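Local coordinates for protein 3-oxo-glucose-6-phosphate:glutamate aminotransferase (Bacillus subtilis subsp. subtilis, PDB 4K2M) that catalyses the reversible pyridoxal phosphate-dependent transamination between 3-dehydro-glucose 6-phosphate and glutamate that yields kanosamine 6-phosphate, a step in antibiotic biosynthesis, at residues A268-C271 / I272-S275; L105-F108 / E109-S113; I365-K368 / L369-F373; F71-V74 / D75-I78; M207-I210 / R211-N215. All blocks are in the same frame, centred on the assembly; numbering follows the deposited sequence.

Contact 1 (A268-C271 / I272-S275)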
loop_
_atom_site.group_PDB
_atom_site.type_symbol
_atom_site.label_atom_id
_atom_site.label_comp_id
_atom_site.label_asym_id
_atom_site.label_seq_id
_atom_site.Cartn_x
_atom_site.Cartn_y
_atom_site.Cartn_z
ATOM N N ALA A 268 -19.391 -5.640 -5.511
ATOM C CA ALA A 268 -18.779 -4.810 -4.480
ATOM C C ALA A 268 -18.370 -5.617 -3.253
ATOM O O ALA A 268 -17.276 -5.435 -2.711
ATOM C CB ALA A 268 -19.718 -3.679 -4.081
ATOM N N LYS A 269 -19.250 -6.508 -2.808
ATOM C CA LYS A 269 -18.959 -7.332 -1.644
ATOM C C LYS A 269 -17.727 -8.198 -1.893
ATOM O O LYS A 269 -16.840 -8.335 -1.022
ATOM C CB LYS A 269 -20.173 -8.200 -1.291
ATOM C CG LYS A 269 -19.863 -9.250 -0.232
ATOM C CD LYS A 269 -21.136 -9.801 0.396
ATOM C CE LYS A 269 -22.166 -10.143 -0.655
ATOM N NZ LYS A 269 -23.128 -11.201 -0.226
ATOM N N LYS A 270 -17.649 -8.775 -3.087
ATOM C CA LYS A 270 -16.501 -9.598 -3.425
ATOM C C LYS A 270 -15.227 -8.756 -3.473
ATOM O O LYS A 270 -14.160 -9.218 -3.071
ATOM C CB LYS A 270 -16.728 -10.345 -4.751
ATOM C CG LYS A 270 -17.759 -11.467 -4.654
ATOM C CD LYS A 270 -18.003 -12.109 -6.029
ATOM C CE LYS A 270 -18.932 -13.326 -5.951
ATOM N NZ LYS A 270 -20.372 -12.949 -5.867
ATOM N N CYS A 271 -15.325 -7.526 -3.965
ATOM C CA CYS A 271 -14.161 -6.632 -3.958
ATOM C C CYS A 271 -13.681 -6.349 -2.540
ATOM O O CYS A 271 -12.480 -6.351 -2.280
ATOM C CB CYS A 271 -14.471 -5.300 -4.644
ATOM S SG CYS A 271 -14.673 -5.429 -6.430
ATOM N N ILE A 272 -14.616 -6.083 -1.631
ATOM C CA ILE A 272 -14.236 -5.833 -0.245
ATOM C C ILE A 272 -13.565 -7.066 0.343
ATOM O O ILE A 272 -12.561 -6.948 1.053
ATOM C CB ILE A 272 -15.444 -5.421 0.613
ATOM C CG1 ILE A 272 -16.006 -4.085 0.111
ATOM C CG2 ILE A 272 -15.044 -5.300 2.077
ATOM C CD1 ILE A 272 -17.350 -3.711 0.727
ATOM N N GLN A 273 -14.104 -8.248 0.053
ATOM C CA GLN A 273 -13.521 -9.484 0.584
ATOM C C GLN A 273 -12.102 -9.694 0.062
ATOM O O GLN A 273 -11.191 -9.962 0.835
ATOM C CB GLN A 273 -14.417 -10.702 0.266
ATOM C CG GLN A 273 -15.795 -10.591 0.896
ATOM C CD GLN A 273 -16.798 -11.558 0.295
ATOM O OE1 GLN A 273 -16.529 -12.207 -0.724
ATOM N NE2 GLN A 273 -17.962 -11.663 0.929
ATOM N N PHE A 274 -11.900 -9.520 -1.238
ATOM C CA PHE A 274 -10.558 -9.659 -1.804
ATOM C C PHE A 274 -9.580 -8.578 -1.316
ATOM O O PHE A 274 -8.377 -8.827 -1.219
ATOM C CB PHE A 274 -10.608 -9.647 -3.337
ATOM C CG PHE A 274 -10.798 -11.003 -3.944
ATOM C CD1 PHE A 274 -9.782 -11.943 -3.892
ATOM C CD2 PHE A 274 -11.986 -11.332 -4.576
ATOM C CE1 PHE A 274 -9.942 -13.199 -4.460
ATOM C CE2 PHE A 274 -12.164 -12.594 -5.149
ATOM C CZ PHE A 274 -11.141 -13.521 -5.095
ATOM N N SER A 275 -10.101 -7.393 -1.007
ATOM C CA SER A 275 -9.264 -6.258 -0.594
ATOM C C SER A 275 -8.775 -6.416 0.837
ATOM O O SER A 275 -7.834 -5.733 1.286
ATOM C CB SER A 275 -10.061 -4.961 -0.698
ATOM O OG SER A 275 -10.934 -4.827 0.425
#
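Lys269 and Gln273, one helical turn apart, lie side by side and point the same way. The touching atoms are Lys269 CG and Gln273 NE2, 3.3 Å apart, so the aliphatic stem of the lysine lies against the amide. The glutamine's own stem runs close over the turn below, with Gln273 CG 3.1 Å from Lys269 O. For the lysine, chi1 of 170° sets CG beside its carbonyl carbon and thus on the side of the following turn, while NZ forms a salt bridge with Glu266, just ahead in the same helix. On another side of the helix Phe274 turns a ring edge to the backbone: CD2 comes within 3.4 Å of Lys270 O, near the ring plane. That oxygen also accepts Phe274 N at 2.9 Å with a nearly straight N-H angle of 169°. Ser275 OG folds back on Ile272 O at 2.7 Å, adding a side-chain bond to the backbone ones here; the substrate-binding Tyr276 follows it directly. Helix 265-275 rests Ala268, Cys271 and Ile272 on strand 120-124, Ala268 and Cys271 also on strand 258-262, and Phe274 on helix 127-137.

Contact 2 (L105-F108 / E109-S113)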
loop_
_atom_site.group_PDB
_atom_site.type_symbol
_atom_site.label_atom_id
_atom_site.label_comp_id
_atom_site.label_asym_id
_atom_site.label_seq_id
_atom_site.Cartn_x
_atom_site.Cartn_y
_atom_site.Cartn_z
ATOM N N LEU A 105 -11.827 6.668 5.628
ATOM C CA LEU A 105 -12.025 5.724 4.530
ATOM C C LEU A 105 -13.454 5.755 3.999
ATOM O O LEU A 105 -13.668 5.982 2.812
ATOM C CB LEU A 105 -11.664 4.292 4.960
ATOM C CG LEU A 105 -10.241 3.848 4.676
ATOM C CD1 LEU A 105 -10.029 2.407 5.165
ATOM C CD2 LEU A 105 -9.957 3.979 3.175
ATOM N N GLU A 106 -14.434 5.535 4.878
ATOM C CA GLU A 106 -15.834 5.509 4.461
ATOM C C GLU A 106 -16.278 6.848 3.872
ATOM O O GLU A 106 -17.050 6.881 2.899
ATOM C CB GLU A 106 -16.742 5.150 5.643
ATOM C CG GLU A 106 -18.108 4.598 5.229
ATOM C CD GLU A 106 -19.169 4.778 6.306
ATOM O OE1 GLU A 106 -18.942 4.339 7.456
ATOM O OE2 GLU A 106 -20.228 5.368 6.000
ATOM N N GLN A 107 -15.820 7.949 4.465
ATOM C CA GLN A 107 -16.190 9.275 3.972
ATOM C C GLN A 107 -15.601 9.520 2.587
ATOM O O GLN A 107 -16.245 10.114 1.726
ATOM C CB GLN A 107 -15.721 10.375 4.931
ATOM C CG GLN A 107 -16.087 11.792 4.489
ATOM C CD GLN A 107 -17.574 12.095 4.621
ATOM O OE1 GLN A 107 -18.312 11.371 5.294
ATOM N NE2 GLN A 107 -18.018 13.174 3.978
ATOM N N PHE A 108 -14.366 9.069 2.381
ATOM C CA PHE A 108 -13.708 9.246 1.086
ATOM C C PHE A 108 -14.409 8.379 0.035
ATOM O O PHE A 108 -14.672 8.823 -1.097
ATOM C CB PHE A 108 -12.216 8.896 1.207
ATOM C CG PHE A 108 -11.437 9.086 -0.065
ATOM C CD1 PHE A 108 -11.348 10.338 -0.669
ATOM C CD2 PHE A 108 -10.788 8.020 -0.652
ATOM C CE1 PHE A 108 -10.613 10.507 -1.843
ATOM C CE2 PHE A 108 -10.050 8.178 -1.835
ATOM C CZ PHE A 108 -9.957 9.421 -2.422
ATOM N N GLU A 109 -14.754 7.149 0.410
ATOM C CA GLU A 109 -15.478 6.281 -0.528
ATOM C C GLU A 109 -16.846 6.863 -0.870
ATOM O O GLU A 109 -17.260 6.852 -2.030
ATOM C CB GLU A 109 -15.585 4.858 0.004
ATOM C CG GLU A 109 -14.225 4.151 0.103
ATOM C CD GLU A 109 -14.312 2.841 0.859
ATOM O OE1 GLU A 109 -15.194 2.731 1.746
ATOM O OE2 GLU A 109 -13.496 1.925 0.577
ATOM N N LYS A 110 -17.533 7.404 0.135
ATOM C CA LYS A 110 -18.817 8.059 -0.094
ATOM C C LYS A 110 -18.721 9.277 -1.034
ATOM O O LYS A 110 -19.555 9.463 -1.929
ATOM C CB LYS A 110 -19.455 8.465 1.243
ATOM C CG LYS A 110 -20.839 9.068 1.078
ATOM C CD LYS A 110 -21.704 8.186 0.174
ATOM C CE LYS A 110 -22.846 8.978 -0.449
ATOM N NZ LYS A 110 -23.652 9.684 0.588
ATOM N N VAL A 111 -17.703 10.106 -0.847
ATOM C CA VAL A 111 -17.509 11.264 -1.719
ATOM C C VAL A 111 -17.211 10.832 -3.163
ATOM O O VAL A 111 -17.715 11.416 -4.137
ATOM C CB VAL A 111 -16.370 12.154 -1.178
ATOM C CG1 VAL A 111 -15.803 12.983 -2.281
ATOM C CG2 VAL A 111 -16.879 13.049 -0.058
ATOM N N LEU A 112 -16.397 9.796 -3.307
ATOM C CA LEU A 112 -16.118 9.238 -4.626
ATOM C C LEU A 112 -17.362 8.648 -5.270
ATOM O O LEU A 112 -17.567 8.767 -6.485
ATOM C CB LEU A 112 -15.034 8.155 -4.523
ATOM C CG LEU A 112 -13.625 8.684 -4.244
ATOM C CD1 LEU A 112 -12.677 7.502 -4.006
ATOM C CD2 LEU A 112 -13.123 9.531 -5.418
ATOM N N SER A 113 -18.180 7.979 -4.461
ATOM C CA SER A 113 -19.414 7.358 -4.942
ATOM C C SER A 113 -20.317 8.414 -5.564
ATOM O O SER A 113 -20.859 8.228 -6.652
ATOM C CB SER A 113 -20.129 6.660 -3.781
ATOM O OG SER A 113 -21.474 6.359 -4.105
#
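Glu109 N reaches Leu105 O at 2.9 Å, the first of four consecutive i+4 to i backbone bonds that run on to Leu112 N and Phe108 O and establish regular alpha-helix through this stretch of helix 103-116. Among the side chains, the main meeting is Leu112 on Phe108. One methyl, Leu112 CD1, sits over a face of the ring in a CH-pi contact, 3.8 Å from the centroid and 25° off the ring normal. It is displaced toward the rim, where its closest neighbour is Phe108 CE2 at 3.5 Å. Two torsions bring this about: chi1 of -178° swings the phenyl to the side of its own carbonyl carbon, toward the next turn, and the leucine's CG lies beside its backbone N, reaching back. Beyond the segments, Phe245 meets the ring edge-to-face, and Met297, Ala302 and Leu306 pack on it. Leu112 also touches Val121 of strand 120-124. Glu109 has an extended chain that passes over the preceding turn, its CG 3.3 Å from Leu105 O, and its carboxylate continues to the strand, where OE2 accepts the backbone N of Ala123. Elsewhere along the helix Val111 CG2 lies 4.2 Å from Gln107 NE2, a looser approach. The chemistry is therefore divided: the CH-pi contact packs one turn on the next, apolar contacts of Leu105, Phe108 and Leu112 join the helix to helix 299-308 and strand 120-124, and one carboxylate-to-backbone bond adds a directional link to that strand.

Contact 3 (I365-K368 / L369-F373)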
loop_
_atom_site.group_PDB
_atom_site.type_symbol
_atom_site.label_atom_id
_atom_site.label_comp_id
_atom_site.label_asym_id
_atom_site.label_seq_id
_atom_site.Cartn_x
_atom_site.Cartn_y
_atom_site.Cartn_z
ATOM N N ILE A 365 14.639 15.324 -32.225
ATOM C CA ILE A 365 13.765 16.391 -31.712
ATOM C C ILE A 365 13.900 16.504 -30.203
ATOM O O ILE A 365 14.044 17.608 -29.670
ATOM C CB ILE A 365 12.291 16.149 -32.083
ATOM C CG1 ILE A 365 12.065 16.380 -33.576
ATOM C CG2 ILE A 365 11.364 17.064 -31.286
ATOM C CD1 ILE A 365 10.836 15.659 -34.130
ATOM N N MET A 366 13.874 15.364 -29.513
ATOM C CA MET A 366 13.986 15.362 -28.061
ATOM C C MET A 366 15.328 15.879 -27.588
ATOM O O MET A 366 15.406 16.647 -26.621
ATOM C CB MET A 366 13.739 13.954 -27.507
ATOM C CG MET A 366 12.351 13.448 -27.794
ATOM S SD MET A 366 12.104 11.796 -27.104
ATOM C CE MET A 366 12.060 12.127 -25.338
ATOM N N THR A 367 16.386 15.460 -28.274
ATOM C CA THR A 367 17.731 15.887 -27.928
ATOM C C THR A 367 17.922 17.387 -28.137
ATOM O O THR A 367 18.487 18.067 -27.273
ATOM C CB THR A 367 18.792 15.112 -28.747
ATOM O OG1 THR A 367 18.721 13.725 -28.402
ATOM C CG2 THR A 367 20.194 15.624 -28.431
ATOM N N LYS A 368 17.461 17.896 -29.271
ATOM C CA LYS A 368 17.631 19.307 -29.586
ATOM C C LYS A 368 16.802 20.189 -28.660
ATOM O O LYS A 368 17.273 21.241 -28.222
ATOM C CB LYS A 368 17.267 19.597 -31.036
ATOM C CG LYS A 368 18.331 19.141 -32.037
ATOM C CD LYS A 368 17.865 19.359 -33.470
ATOM C CE LYS A 368 19.031 19.267 -34.442
ATOM N NZ LYS A 368 19.805 18.011 -34.240
ATOM N N LEU A 369 15.574 19.767 -28.363
ATOM C CA LEU A 369 14.754 20.525 -27.407
ATOM C C LEU A 369 15.473 20.671 -26.077
ATOM O O LEU A 369 15.511 21.746 -25.489
ATOM C CB LEU A 369 13.379 19.864 -27.212
ATOM C CG LEU A 369 12.322 20.149 -28.274
ATOM C CD1 LEU A 369 11.090 19.265 -28.033
ATOM C CD2 LEU A 369 11.902 21.628 -28.272
ATOM N N ASN A 370 16.079 19.588 -25.613
ATOM C CA ASN A 370 16.765 19.590 -24.337
ATOM C C ASN A 370 18.081 20.364 -24.400
ATOM O O ASN A 370 18.341 21.234 -23.567
ATOM C CB ASN A 370 17.036 18.146 -23.913
ATOM C CG ASN A 370 17.859 18.057 -22.645
ATOM O OD1 ASN A 370 17.752 18.910 -21.760
ATOM N ND2 ASN A 370 18.701 17.030 -22.553
ATOM N N GLU A 371 18.918 20.036 -25.382
ATOM C CA GLU A 371 20.241 20.656 -25.488
ATOM C C GLU A 371 20.180 22.138 -25.850
ATOM O O GLU A 371 20.892 22.957 -25.256
ATOM C CB GLU A 371 21.091 19.915 -26.520
ATOM C CG GLU A 371 21.536 18.541 -26.080
ATOM C CD GLU A 371 22.451 17.881 -27.104
ATOM O OE1 GLU A 371 22.558 18.411 -28.234
ATOM O OE2 GLU A 371 23.059 16.837 -26.778
ATOM N N ASP A 372 19.334 22.490 -26.816
ATOM C CA ASP A 372 19.317 23.852 -27.323
ATOM C C ASP A 372 18.432 24.763 -26.491
ATOM O O ASP A 372 18.695 25.965 -26.391
ATOM C CB ASP A 372 18.875 23.881 -28.790
ATOM C CG ASP A 372 19.852 23.165 -29.713
ATOM O OD1 ASP A 372 21.022 22.989 -29.323
ATOM O OD2 ASP A 372 19.444 22.778 -30.829
ATOM N N PHE A 373 17.388 24.206 -25.882
ATOM C CA PHE A 373 16.441 25.066 -25.178
ATOM C C PHE A 373 16.091 24.661 -23.756
ATOM O O PHE A 373 15.304 25.346 -23.099
ATOM C CB PHE A 373 15.168 25.236 -26.012
ATOM C CG PHE A 373 15.432 25.716 -27.401
ATOM C CD1 PHE A 373 15.988 26.971 -27.620
ATOM C CD2 PHE A 373 15.152 24.911 -28.488
ATOM C CE1 PHE A 373 16.245 27.414 -28.911
ATOM C CE2 PHE A 373 15.400 25.349 -29.779
ATOM C CZ PHE A 373 15.946 26.608 -29.989
#
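Thr367 O accepts the backbone N of Glu371 at 2.8 Å, with an N-H angle of 169° and the donor nearly along the C=O axis. The side chains above this bond run alongside each other. Thr367 CG2 faces the carboxylate end of Glu371 and lies 3.5 Å from its CD, a methyl-to-carboxylate contact without a polar bond. The threonine's torsion explains it: with chi1 at -64°, CG2 is the branch beside the carbonyl carbon, leaning toward the next turn, while OG1 sits beside the backbone N and bonds back to Ala363 O. Lys368 and Asp372 likewise lie side by side, and the carboxylate end of Asp372 comes against the base of the lysine chain, OD2 3.9 Å from Lys368 CB. Lys368 NZ stays 5.9 Å from Asp372 OD2; the amino group forms its salt bridge with Asp364 instead, one turn earlier. At this distance the opposite charges can still be expected to attract weakly. All of this lies on helix 362-373, which packs against helix 423-441 and strand 412-415 of the small antiparallel sheet. Its inward side is apolar: Ile365 CG2 meets Leu369 CD1 at 3.9 Å, the two chains pointing the same way, and Ile365 continues onto Leu413. At the last turn Asp372 CB stands 3.8 Å above the plane of the Phe373 ring, over its centre. That ring meets His435 edge-to-face and touches Val436, and the carbonyl oxygen of Phe373 accepts NE of Arg428, on helix 423-441.

Contact 4 (F71-V74 / D75-I78)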
loop_
_atom_site.group_PDB
_atom_site.type_symbol
_atom_site.label_atom_id
_atom_site.label_comp_id
_atom_site.label_asym_id
_atom_site.label_seq_id
_atom_site.Cartn_x
_atom_site.Cartn_y
_atom_site.Cartn_z
ATOM N N PHE A 71 10.030 18.287 -17.362
ATOM C CA PHE A 71 8.786 17.693 -17.815
ATOM C C PHE A 71 7.761 17.587 -16.679
ATOM O O PHE A 71 6.579 17.908 -16.851
ATOM C CB PHE A 71 9.057 16.304 -18.413
ATOM C CG PHE A 71 7.817 15.617 -18.888
ATOM C CD1 PHE A 71 7.267 15.923 -20.132
ATOM C CD2 PHE A 71 7.183 14.666 -18.089
ATOM C CE1 PHE A 71 6.105 15.292 -20.566
ATOM C CE2 PHE A 71 6.032 14.047 -18.507
ATOM C CZ PHE A 71 5.485 14.351 -19.754
ATOM N N LEU A 72 8.204 17.119 -15.519
ATOM C CA LEU A 72 7.278 16.890 -14.411
ATOM C C LEU A 72 8.004 16.987 -13.081
ATOM O O LEU A 72 8.334 15.970 -12.472
ATOM C CB LEU A 72 6.601 15.515 -14.538
ATOM C CG LEU A 72 5.448 15.261 -13.554
ATOM C CD1 LEU A 72 4.253 16.160 -13.875
ATOM C CD2 LEU A 72 5.042 13.790 -13.566
ATOM N N PRO A 73 8.235 18.222 -12.614
ATOM C CA PRO A 73 8.897 18.460 -11.325
ATOM C C PRO A 73 7.919 18.124 -10.196
ATOM O O PRO A 73 6.947 18.855 -9.978
ATOM C CB PRO A 73 9.224 19.963 -11.367
ATOM C CG PRO A 73 8.240 20.547 -12.329
ATOM C CD PRO A 73 7.841 19.469 -13.297
ATOM N N VAL A 74 8.160 17.018 -9.491
ATOM C CA VAL A 74 7.154 16.518 -8.561
ATOM C C VAL A 74 6.883 17.461 -7.412
ATOM O O VAL A 74 5.825 17.378 -6.789
ATOM C CB VAL A 74 7.488 15.103 -8.008
ATOM C CG1 VAL A 74 7.561 14.114 -9.144
ATOM C CG2 VAL A 74 8.785 15.122 -7.179
ATOM N N ASP A 75 7.829 18.357 -7.125
ATOM C CA ASP A 75 7.631 19.306 -6.043
ATOM C C ASP A 75 6.532 20.296 -6.403
ATOM O O ASP A 75 5.868 20.850 -5.526
ATOM C CB ASP A 75 8.940 20.040 -5.698
ATOM C CG ASP A 75 9.506 20.805 -6.878
ATOM O OD1 ASP A 75 9.851 20.167 -7.891
ATOM O OD2 ASP A 75 9.605 22.047 -6.790
ATOM N N ARG A 76 6.315 20.496 -7.696
ATOM C CA ARG A 76 5.302 21.438 -8.134
ATOM C C ARG A 76 3.932 20.805 -8.338
ATOM O O ARG A 76 2.961 21.501 -8.638
ATOM C CB ARG A 76 5.784 22.179 -9.388
ATOM C CG ARG A 76 6.941 23.126 -9.078
ATOM C CD ARG A 76 7.539 23.715 -10.347
ATOM N NE ARG A 76 6.570 24.475 -11.138
ATOM C CZ ARG A 76 6.801 24.865 -12.388
ATOM N NH1 ARG A 76 7.964 24.560 -12.967
ATOM N NH2 ARG A 76 5.868 25.532 -13.061
ATOM N N LEU A 77 3.838 19.493 -8.153
ATOM C CA LEU A 77 2.545 18.830 -8.256
ATOM C C LEU A 77 1.727 18.996 -6.978
ATOM O O LEU A 77 0.556 18.620 -6.926
ATOM C CB LEU A 77 2.710 17.345 -8.587
ATOM C CG LEU A 77 3.214 17.057 -9.994
ATOM C CD1 LEU A 77 3.370 15.554 -10.214
ATOM C CD2 LEU A 77 2.251 17.644 -11.008
ATOM N N ILE A 78 2.338 19.554 -5.941
ATOM C CA ILE A 78 1.596 19.808 -4.719
ATOM C C ILE A 78 1.841 21.265 -4.344
ATOM O O ILE A 78 2.984 21.696 -4.281
ATOM C CB ILE A 78 1.972 18.811 -3.589
ATOM C CG1 ILE A 78 1.074 19.020 -2.365
ATOM C CG2 ILE A 78 3.452 18.913 -3.206
ATOM C CD1 ILE A 78 1.419 18.096 -1.178
#
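Leu72, just before two overlapping type I beta-turns (Pro73-Arg76 and Val74-Leu77) in the loop leading to helix 80-93, and Leu77, which ends the second, cross at about a right angle. Leu72 CD1 is the methyl that enters the meeting, 3.8 Å from Leu77 CD2 and equally 3.8 Å from Leu77 CD1, so it sits between the two methyls of the other leucine. Chi1 of -171° turns Leu72 CG to the carbonyl side, where the chain runs on into the turns and where Leu77 returns. Pro73 and Arg76 meet at a slant on another side of the turn: the proline CG lies 3.8 Å from Arg76 CD. The guanidinium goes further out, its NH2 bonding Glu425 and the carbonyl of Ser420. Both turns close by i+3 to i bonds, and neither donor uses a lone-pair direction. Arg76 N stands 44° out of the carbonyl plane of Pro73, and Leu77 N as much as 74° out of that of Val74. The loop sits by the active site and the dimer interface: Val74 packs on the substrate-binding Tyr248 and on Thr96 of the second subunit, while the side chain of Leu72 is about 6 Å from the bound external aldimine. Asp75, which also touches Pro95 of the second subunit, curls back along its own turn, bringing OD1 to 3.5 Å from Pro73 CB.

Contact 5 (M207-I210 / R211-N215)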
loop_
_atom_site.group_PDB
_atom_site.type_symbol
_atom_site.label_atom_id
_atom_site.label_comp_id
_atom_site.label_asym_id
_atom_site.label_seq_id
_atom_site.Cartn_x
_atom_site.Cartn_y
_atom_site.Cartn_z
ATOM N N MET A 207 -16.215 3.400 -25.224
ATOM C CA MET A 207 -16.816 2.425 -24.316
ATOM C C MET A 207 -18.154 1.864 -24.790
ATOM O O MET A 207 -18.461 0.688 -24.544
ATOM C CB MET A 207 -16.937 3.006 -22.906
ATOM C CG MET A 207 -15.587 3.229 -22.204
ATOM S SD MET A 207 -14.680 1.702 -21.986
ATOM C CE MET A 207 -15.697 0.890 -20.766
ATOM N N GLN A 208 -18.944 2.672 -25.480
ATOM C CA GLN A 208 -20.224 2.151 -25.990
ATOM C C GLN A 208 -20.013 0.998 -26.975
ATOM O O GLN A 208 -20.697 -0.034 -26.913
ATOM C CB GLN A 208 -21.074 3.266 -26.622
ATOM C CG GLN A 208 -22.441 2.768 -27.098
ATOM C CD GLN A 208 -23.340 3.890 -27.584
ATOM O OE1 GLN A 208 -22.868 4.961 -27.969
ATOM N NE2 GLN A 208 -24.646 3.649 -27.565
ATOM N N HIS A 209 -19.037 1.154 -27.862
ATOM C CA HIS A 209 -18.743 0.135 -28.860
ATOM C C HIS A 209 -18.147 -1.092 -28.164
ATOM O O HIS A 209 -18.523 -2.222 -28.444
ATOM C CB HIS A 209 -17.806 0.728 -29.917
ATOM C CG HIS A 209 -17.608 -0.135 -31.119
ATOM N ND1 HIS A 209 -18.112 -1.415 -31.217
ATOM C CD2 HIS A 209 -16.956 0.103 -32.283
ATOM C CE1 HIS A 209 -17.776 -1.927 -32.388
ATOM N NE2 HIS A 209 -17.073 -1.029 -33.053
ATOM N N ILE A 210 -17.234 -0.865 -27.224
ATOM C CA ILE A 210 -16.690 -1.952 -26.422
ATOM C C ILE A 210 -17.797 -2.728 -25.696
ATOM O O ILE A 210 -17.794 -3.956 -25.691
ATOM C CB ILE A 210 -15.602 -1.426 -25.438
ATOM C CG1 ILE A 210 -14.397 -0.908 -26.229
ATOM C CG2 ILE A 210 -15.178 -2.530 -24.464
ATOM C CD1 ILE A 210 -13.328 -0.197 -25.371
ATOM N N ARG A 211 -18.757 -2.018 -25.104
ATOM C CA ARG A 211 -19.860 -2.675 -24.394
ATOM C C ARG A 211 -20.741 -3.486 -25.354
ATOM O O ARG A 211 -21.232 -4.565 -25.008
ATOM C CB ARG A 211 -20.680 -1.622 -23.618
ATOM C CG ARG A 211 -22.029 -2.094 -23.048
ATOM C CD ARG A 211 -21.915 -3.404 -22.300
ATOM N NE ARG A 211 -21.155 -3.295 -21.064
ATOM C CZ ARG A 211 -20.899 -4.319 -20.255
ATOM N NH1 ARG A 211 -21.330 -5.536 -20.557
ATOM N NH2 ARG A 211 -20.206 -4.128 -19.147
ATOM N N GLN A 212 -20.946 -2.982 -26.562
ATOM C CA GLN A 212 -21.713 -3.756 -27.536
ATOM C C GLN A 212 -21.046 -5.095 -27.834
ATOM O O GLN A 212 -21.720 -6.121 -27.910
ATOM C CB GLN A 212 -21.909 -2.968 -28.828
ATOM C CG GLN A 212 -22.912 -1.843 -28.689
ATOM C CD GLN A 212 -22.875 -0.891 -29.871
ATOM O OE1 GLN A 212 -22.117 -1.094 -30.823
ATOM N NE2 GLN A 212 -23.695 0.156 -29.814
ATOM N N ILE A 213 -19.730 -5.086 -28.007
ATOM C CA ILE A 213 -18.993 -6.331 -28.214
ATOM C C ILE A 213 -19.061 -7.228 -26.986
ATOM O O ILE A 213 -19.311 -8.432 -27.096
ATOM C CB ILE A 213 -17.530 -6.073 -28.590
ATOM C CG1 ILE A 213 -17.482 -5.299 -29.908
ATOM C CG2 ILE A 213 -16.764 -7.396 -28.720
ATOM C CD1 ILE A 213 -16.126 -4.737 -30.250
ATOM N N ALA A 214 -18.828 -6.646 -25.812
ATOM C CA ALA A 214 -18.891 -7.412 -24.567
ATOM C C ALA A 214 -20.256 -8.080 -24.379
ATOM O O ALA A 214 -20.322 -9.238 -23.980
ATOM C CB ALA A 214 -18.562 -6.533 -23.376
ATOM N N ASN A 215 -21.337 -7.357 -24.659
ATOM C CA ASN A 215 -22.669 -7.946 -24.504
ATOM C C ASN A 215 -22.886 -9.098 -25.470
ATOM O O ASN A 215 -23.443 -10.132 -25.101
ATOM C CB ASN A 215 -23.762 -6.901 -24.702
ATOM C CG ASN A 215 -23.883 -5.960 -23.526
ATOM O OD1 ASN A 215 -23.299 -6.203 -22.466
ATOM N ND2 ASN A 215 -24.654 -4.891 -23.696
#
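Helix 207-217 is the crossover of a beta-alpha-beta unit between the adjacent parallel strands 192-195 and 220-224, and its first turns bring His209 against Ile213 and Gln212. Ile213 CD1 approaches the imidazole obliquely, 3.9 Å from His209 CE1. Gln212 comes across the histidine at about a right angle, its amide plane 54° from the ring plane and OE1 4.0 Å from His209 ND1. With chi1 at -170° the ring lies beside its own carbonyl carbon, within range of both residues of the next turn. Its far nitrogen, NE2, bonds Asp182, which should restrain the ring's rotation. Beneath, the backbone is regular, as in the bond of 2.8 Å from Arg211 N to Met207 O. Arg211 bends at chi2 and chi3 and gives NH1 to Asn215 OD1 at 2.8 Å, close to the guanidinium plane, while NH2 bridges to Asp239 and NE bonds Tyr237 O. Met207, Arg211 and Ala214 touch Val221 on the sheet. Chemically the two polar groups contrast: the arginine has bonds from three nitrogens, whereas His209 ND1 is buried by this contact with no partner in the model, probably at some energetic cost.

Along the chain the order is contact 4, contact 2, contact 5, contact 1, contact 3, with none overlapping another. Contacts 1 and 2 are the closest pair, their centres 16 Å apart, and both helices rest on strand 120-124 at the edge of the seven-stranded mixed sheet, contact 1 on Tyr120 and Ile122, contact 2 on Val121 and Ala123. Contact 5 packs on strands 192-195 and 220-224 of that sheet. Contacts 3 and 4 lie 21 Å apart between centres. The centres of contacts 1 and 3 are 49 Å apart, on opposite sides of the chain's centre. Contacts 1, 2 and 4 lie next to substrate-binding residues, contact 4 also at the dimer interface, whereas contact 5 lies away from the annotated sites.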